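Side-chain contacts in Lmo0181 protein (Listeria monocytogenes serovar 1/2a, PDB 5F7V), which binds the cyclic glucan cycloalternan as a substrate-binding lipoprotein and probably delivers it to an ABC transporter in the cell membrane: residues N180-V185 against S370-V375; G191-E196 against T201-P206. All blocks are in the same frame, centred on the assembly; numbering follows the deposited sequence.

Interaction 1 (N180-V185 against S370-V375); sequences NEFYKV and SEFEKV. With GLC (alpha-D-glucopyranose), chain B.
F182 and F372 make the whole of this contact between helices 179-187 and 361-376. The rings form a T-shaped (edge-to-face) pair. Their centroids are 5.5 Å apart and their planes stand at 75°. F372 CZ lies over one face of F182, toward the rim of that ring, while F372 CE2 meets F182 CB at 3.9 Å. With CG anti to the backbone N (chi1 -168°), F182 turns this face to F372. L212 and L386 touch both rings.

The same turn of helix 179-187 carries residues that bind the sugar. N180 ND2 donates to GLC O5 over 3.0 Å, and also bonds E77, while W361 bonds N180 OD1. The chain of E181 is bent at chi2 (74°), and its OE1 takes a hydrogen bond from GLC O6 at 2.6 Å. K184 NZ meets E181 OE2 at 2.8 Å from above the carboxylate plane, in a salt bridge. E270 is a second acidic partner of K184. The chemistry is thus divided: a buried aromatic pair without hydrogen bonds joins the helices, while polar groups on helix 179-187 hold the glucose, with K184 probably stabilising the negative charge of E181.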
loop_
_atom_site.group_PDB
_atom_site.type_symbol
_atom_site.label_atom_id
_atom_site.label_comp_id
_atom_site.label_asym_id
_atom_site.label_seq_id
_atom_site.Cartn_x
_atom_site.Cartn_y
_atom_site.Cartn_z
ATOM N N ASN A 180 -7.598 1.416 5.900
ATOM C CA ASN A 180 -6.949 1.499 4.581
ATOM C C ASN A 180 -7.688 0.678 3.557
ATOM O O ASN A 180 -7.865 1.120 2.417
ATOM C CB ASN A 180 -5.495 1.040 4.638
ATOM C CG ASN A 180 -4.516 2.124 4.277
ATOM O OD1 ASN A 180 -4.687 3.298 4.649
ATOM N ND2 ASN A 180 -3.483 1.742 3.540
ATOM N N GLU A 181 -8.187 -0.487 3.961
ATOM C CA GLU A 181 -8.947 -1.294 3.000
ATOM C C GLU A 181 -10.314 -0.669 2.746
ATOM O O GLU A 181 -10.874 -0.728 1.654
ATOM C CB GLU A 181 -9.097 -2.713 3.522
ATOM C CG GLU A 181 -9.534 -3.698 2.447
ATOM C CD GLU A 181 -8.444 -4.058 1.451
ATOM O OE1 GLU A 181 -7.241 -3.674 1.611
ATOM O OE2 GLU A 181 -8.803 -4.790 0.489
ATOM N N PHE A 182 -10.869 -0.093 3.810
ATOM C CA PHE A 182 -12.272 0.347 3.746
ATOM C C PHE A 182 -12.496 1.543 2.872
ATOM O O PHE A 182 -13.571 1.624 2.296
ATOM C CB PHE A 182 -12.757 0.649 5.148
ATOM C CG PHE A 182 -14.250 0.831 5.198
ATOM C CD1 PHE A 182 -15.083 -0.228 4.851
ATOM C CD2 PHE A 182 -14.829 2.027 5.543
ATOM C CE1 PHE A 182 -16.454 -0.109 4.861
ATOM C CE2 PHE A 182 -16.203 2.158 5.552
ATOM C CZ PHE A 182 -17.003 1.093 5.194
ATOM N N TYR A 183 -11.544 2.461 2.727
ATOM C CA TYR A 183 -11.894 3.585 1.837
ATOM C C TYR A 183 -12.095 3.055 0.419
ATOM O O TYR A 183 -12.880 3.595 -0.350
ATOM C CB TYR A 183 -10.930 4.766 1.894
ATOM C CG TYR A 183 -9.519 4.581 1.384
ATOM C CD1 TYR A 183 -9.221 4.694 0.047
ATOM C CD2 TYR A 183 -8.463 4.311 2.238
ATOM C CE1 TYR A 183 -7.927 4.590 -0.426
ATOM C CE2 TYR A 183 -7.166 4.204 1.797
ATOM C CZ TYR A 183 -6.920 4.324 0.461
ATOM O OH TYR A 183 -5.624 4.245 0.022
ATOM N N LYS A 184 -11.359 2.007 0.045
ATOM C CA LYS A 184 -11.577 1.330 -1.243
ATOM C C LYS A 184 -12.887 0.555 -1.294
ATOM O O LYS A 184 -13.643 0.687 -2.243
ATOM C CB LYS A 184 -10.397 0.425 -1.502
ATOM C CG LYS A 184 -10.556 -0.445 -2.727
ATOM C CD LYS A 184 -9.476 -1.496 -2.894
ATOM C CE LYS A 184 -9.452 -2.541 -1.780
ATOM N NZ LYS A 184 -8.255 -3.412 -1.911
ATOM N N VAL A 185 -13.131 -0.298 -0.311
ATOM C CA VAL A 185 -14.341 -1.133 -0.322
ATOM C C VAL A 185 -15.603 -0.277 -0.227
ATOM O O VAL A 185 -16.599 -0.562 -0.894
ATOM C CB VAL A 185 -14.259 -2.234 0.770
ATOM C CG1 VAL A 185 -15.515 -3.063 0.760
ATOM C CG2 VAL A 185 -13.065 -3.129 0.464
ATOM N N SER A 370 -9.387 -0.375 15.483
ATOM C CA SER A 370 -9.790 -1.009 16.743
ATOM C C SER A 370 -11.309 -1.280 16.699
ATOM O O SER A 370 -11.739 -2.359 17.103
ATOM C CB SER A 370 -9.412 -0.116 17.922
ATOM O OG SER A 370 -9.946 -0.599 19.143
ATOM N N GLU A 371 -12.114 -0.331 16.218
ATOM C CA GLU A 371 -13.566 -0.541 16.126
ATOM C C GLU A 371 -13.887 -1.700 15.196
ATOM O O GLU A 371 -14.780 -2.485 15.480
ATOM C CB GLU A 371 -14.266 0.729 15.661
ATOM C CG GLU A 371 -14.213 1.831 16.712
ATOM C CD GLU A 371 -14.790 1.455 18.062
ATOM O OE1 GLU A 371 -15.975 1.035 18.048
ATOM O OE2 GLU A 371 -14.098 1.490 19.107
ATOM N N PHE A 372 -13.194 -1.800 14.065
ATOM C CA PHE A 372 -13.442 -2.879 13.132
ATOM C C PHE A 372 -13.049 -4.229 13.725
ATOM O O PHE A 372 -13.782 -5.199 13.555
ATOM C CB PHE A 372 -12.714 -2.644 11.817
ATOM C CG PHE A 372 -13.260 -1.545 10.959
ATOM C CD1 PHE A 372 -14.400 -0.798 11.266
ATOM C CD2 PHE A 372 -12.597 -1.233 9.782
ATOM C CE1 PHE A 372 -14.862 0.192 10.434
ATOM C CE2 PHE A 372 -13.036 -0.227 8.957
ATOM C CZ PHE A 372 -14.183 0.483 9.277
ATOM N N GLU A 373 -11.933 -4.300 14.432
ATOM C CA GLU A 373 -11.525 -5.522 15.090
ATOM C C GLU A 373 -12.596 -5.994 16.064
ATOM O O GLU A 373 -12.890 -7.184 16.193
ATOM C CB GLU A 373 -10.170 -5.312 15.785
ATOM C CG GLU A 373 -9.586 -6.603 16.308
ATOM C CD GLU A 373 -8.776 -7.360 15.300
ATOM O OE1 GLU A 373 -8.898 -7.104 14.077
ATOM O OE2 GLU A 373 -8.007 -8.234 15.805
ATOM N N LYS A 374 -13.201 -5.063 16.781
ATOM C CA LYS A 374 -14.257 -5.440 17.720
ATOM C C LYS A 374 -15.406 -6.093 16.966
ATOM O O LYS A 374 -16.033 -6.997 17.516
ATOM C CB LYS A 374 -14.796 -4.248 18.518
ATOM C CG LYS A 374 -13.848 -3.693 19.564
ATOM C CD LYS A 374 -14.400 -2.424 20.181
ATOM C CE LYS A 374 -13.400 -1.676 21.023
ATOM N NZ LYS A 374 -14.038 -0.439 21.536
ATOM N N VAL A 375 -15.750 -5.656 15.758
ATOM C CA VAL A 375 -16.822 -6.354 15.029
ATOM C C VAL A 375 -16.387 -7.766 14.702
ATOM O O VAL A 375 -17.138 -8.715 14.901
ATOM C CB VAL A 375 -17.156 -5.602 13.732
ATOM C CG1 VAL A 375 -18.292 -6.321 13.018
ATOM C CG2 VAL A 375 -17.470 -4.137 14.010
HETATM C C1 GLC B . -1.602 -1.319 4.021
HETATM C C2 GLC B . -1.408 -2.678 4.680
HETATM C C3 GLC B . -1.485 -3.766 3.609
HETATM C C4 GLC B . -2.809 -3.657 2.876
HETATM C C5 GLC B . -3.076 -2.225 2.388
HETATM C C6 GLC B . -4.500 -1.996 1.874
HETATM O O2 GLC B . -0.157 -2.733 5.387
HETATM O O3 GLC B . -1.382 -5.020 4.298
HETATM O O4 GLC B . -2.807 -4.499 1.711
HETATM O O5 GLC B . -2.882 -1.238 3.402
HETATM O O6 GLC B . -5.416 -2.289 2.923
#

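Interaction 2 (G191-E196 against T201-P206); sequences GSIFNE and TTINSP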
loop_
_atom_site.group_PDB
_atom_site.type_symbol
_atom_site.label_atom_id
_atom_site.label_comp_id
_atom_site.label_asym_id
_atom_site.label_seq_id
_atom_site.Cartn_x
_atom_site.Cartn_y
_atom_site.Cartn_z
ATOM N N GLY A 191 -19.609 4.746 -1.797
ATOM C CA GLY A 191 -19.371 5.486 -0.543
ATOM C C GLY A 191 -18.034 6.191 -0.506
ATOM O O GLY A 191 -17.213 6.064 -1.389
ATOM N N SER A 192 -17.802 6.914 0.577
ATOM C CA SER A 192 -16.530 7.583 0.757
ATOM C C SER A 192 -16.336 7.866 2.222
ATOM O O SER A 192 -17.251 7.702 3.035
ATOM C CB SER A 192 -16.499 8.885 -0.041
ATOM O OG SER A 192 -17.524 9.724 0.410
ATOM N N ILE A 193 -15.127 8.316 2.535
ATOM C CA ILE A 193 -14.758 8.624 3.910
ATOM C C ILE A 193 -14.976 10.103 4.139
ATOM O O ILE A 193 -15.634 10.448 5.138
ATOM C CB ILE A 193 -13.276 8.286 4.213
ATOM C CG1 ILE A 193 -12.967 6.844 3.790
ATOM C CG2 ILE A 193 -12.943 8.603 5.665
ATOM C CD1 ILE A 193 -13.791 5.787 4.460
ATOM N N PHE A 194 -14.527 10.995 3.269
ATOM C CA PHE A 194 -14.693 12.437 3.449
ATOM C C PHE A 194 -15.428 13.044 2.276
ATOM O O PHE A 194 -15.539 12.472 1.192
ATOM C CB PHE A 194 -13.349 13.148 3.560
ATOM C CG PHE A 194 -12.539 12.708 4.734
ATOM C CD1 PHE A 194 -12.797 13.228 6.005
ATOM C CD2 PHE A 194 -11.468 11.835 4.554
ATOM C CE1 PHE A 194 -12.030 12.832 7.080
ATOM C CE2 PHE A 194 -10.717 11.448 5.628
ATOM C CZ PHE A 194 -10.977 11.936 6.884
ATOM N N ASN A 195 -15.959 14.232 2.484
ATOM C CA ASN A 195 -16.415 15.067 1.373
ATOM C C ASN A 195 -15.241 15.641 0.591
ATOM O O ASN A 195 -14.091 15.427 0.952
ATOM C CB ASN A 195 -17.428 16.111 1.835
ATOM C CG ASN A 195 -16.848 17.152 2.768
ATOM O OD1 ASN A 195 -15.659 17.098 3.100
ATOM N ND2 ASN A 195 -17.661 18.140 3.160
ATOM N N GLU A 196 -15.528 16.393 -0.476
ATOM C CA GLU A 196 -14.463 16.740 -1.413
ATOM C C GLU A 196 -13.387 17.657 -0.851
ATOM O O GLU A 196 -12.227 17.576 -1.216
ATOM C CB GLU A 196 -15.045 17.305 -2.713
ATOM C CG GLU A 196 -15.648 18.673 -2.600
ATOM C CD GLU A 196 -14.673 19.805 -2.883
ATOM O OE1 GLU A 196 -15.112 20.920 -2.580
ATOM O OE2 GLU A 196 -13.528 19.600 -3.363
ATOM N N THR A 201 -17.088 14.015 7.337
ATOM C CA THR A 201 -16.981 12.604 7.013
ATOM C C THR A 201 -18.366 12.025 6.756
ATOM O O THR A 201 -19.343 12.317 7.438
ATOM C CB THR A 201 -16.240 11.813 8.099
ATOM O OG1 THR A 201 -16.223 10.431 7.758
ATOM C CG2 THR A 201 -16.870 11.918 9.459
ATOM N N THR A 202 -18.438 11.153 5.759
ATOM C CA THR A 202 -19.653 10.372 5.501
ATOM C C THR A 202 -19.328 8.897 5.689
ATOM O O THR A 202 -19.938 8.037 5.034
ATOM C CB THR A 202 -20.216 10.684 4.115
ATOM O OG1 THR A 202 -19.135 10.578 3.194
ATOM C CG2 THR A 202 -20.751 12.090 4.149
ATOM N N ILE A 203 -18.413 8.569 6.603
ATOM C CA ILE A 203 -17.965 7.189 6.786
ATOM C C ILE A 203 -19.085 6.252 7.208
ATOM O O ILE A 203 -19.045 5.049 6.906
ATOM C CB ILE A 203 -16.753 7.135 7.763
ATOM C CG1 ILE A 203 -16.084 5.759 7.680
ATOM C CG2 ILE A 203 -17.123 7.474 9.185
ATOM C CD1 ILE A 203 -14.755 5.659 8.375
ATOM N N ASN A 204 -20.091 6.780 7.888
ATOM C CA ASN A 204 -21.238 6.018 8.358
ATOM C C ASN A 204 -22.458 6.070 7.440
ATOM O O ASN A 204 -23.544 5.863 7.941
ATOM C CB ASN A 204 -21.568 6.397 9.796
ATOM C CG ASN A 204 -22.027 7.819 9.917
ATOM O OD1 ASN A 204 -21.616 8.674 9.125
ATOM N ND2 ASN A 204 -22.865 8.084 10.902
ATOM N N SER A 205 -22.269 6.329 6.157
ATOM C CA SER A 205 -23.409 6.222 5.222
ATOM C C SER A 205 -23.989 4.817 5.152
ATOM O O SER A 205 -23.304 3.848 5.445
ATOM C CB SER A 205 -22.937 6.667 3.848
ATOM O OG SER A 205 -22.027 5.682 3.347
ATOM N N PRO A 206 -25.249 4.662 4.717
ATOM C CA PRO A 206 -25.828 3.343 4.595
ATOM C C PRO A 206 -25.113 2.442 3.611
ATOM O O PRO A 206 -24.959 1.241 3.875
ATOM C CB PRO A 206 -27.288 3.586 4.176
ATOM C CG PRO A 206 -27.445 5.025 4.044
ATOM C CD PRO A 206 -26.200 5.754 4.445
HETATM O O HOH W 1 -20.167 7.382 2.260
HETATM O O HOH W 2 -19.324 12.186 0.892
#
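I193 O takes two hydrogen bonds across the contact, from T201 OG1 at 2.7 Å and from T202 N at 3.0 Å. The hydroxyl approaches at a C=O...donor angle of 154°, tilted 20° from the carbonyl plane. The amide lies above that plane instead. T201 CA adds a CA-H...O contact to the same oxygen. With OG1 anti to the backbone N (chi1 177°), T201 can donate to I193 O and accept from I203 N at 3.1 Å. The second bond makes an ST turn. F194 and T201 form a single beta bridge here.

Two waters fill out the polar network. Water 1 accepts from S192 N at 2.9 Å, lies near T202 O, and is hydrogen-bonded to S205 OG at 2.7 Å. Water 2 is hydrogen-bonded to T202 OG1 at 2.8 Å. Its link to S192 OG is doubtful, because S192 has two conformers. S192 O also receives N208 ND2, which bonds I203 O as well. T202 to S205 is a type I turn, closed by S205 N to T202 O. S205 is the N-cap of helix 206-220, its OG bonded to N208 N.

The apolar side chains of I193 and I203 lie side by side, with I193 CD1 4.0 Å from I203 CG1. I193 packs on F182 and Y183 of helix 179-187, and I203 on M179. T201 touches I393 and N394 of helix 382-397, while F194 reaches M397. The paired loop thus joins helices 179-187 and 206-220, with helix 382-397 packed against T201 and F194.

Overall arrangement
Interactions 1 and 2 are neighbours, with centres 13 Å apart, and helix 179-187 is common ground. F182 is shared by both contacts: its CD2 lies 4.0 Å from I193 CD1 in interaction 2. Y183 CB packs even closer, 3.5 Å from I193 CG1. F182 CE2 also comes within 4.2 Å of I203 CG1. The two contacts thus join through apolar packing on helix 179-187. N180 and E181 place the glycan pocket on the same helix turn. Interaction 2 is further from the sugar: the side chain of I193 is about 12 Å from a bound glucose. Interaction 2 packs on the helix that carries these pocket residues and does not meet the ligand.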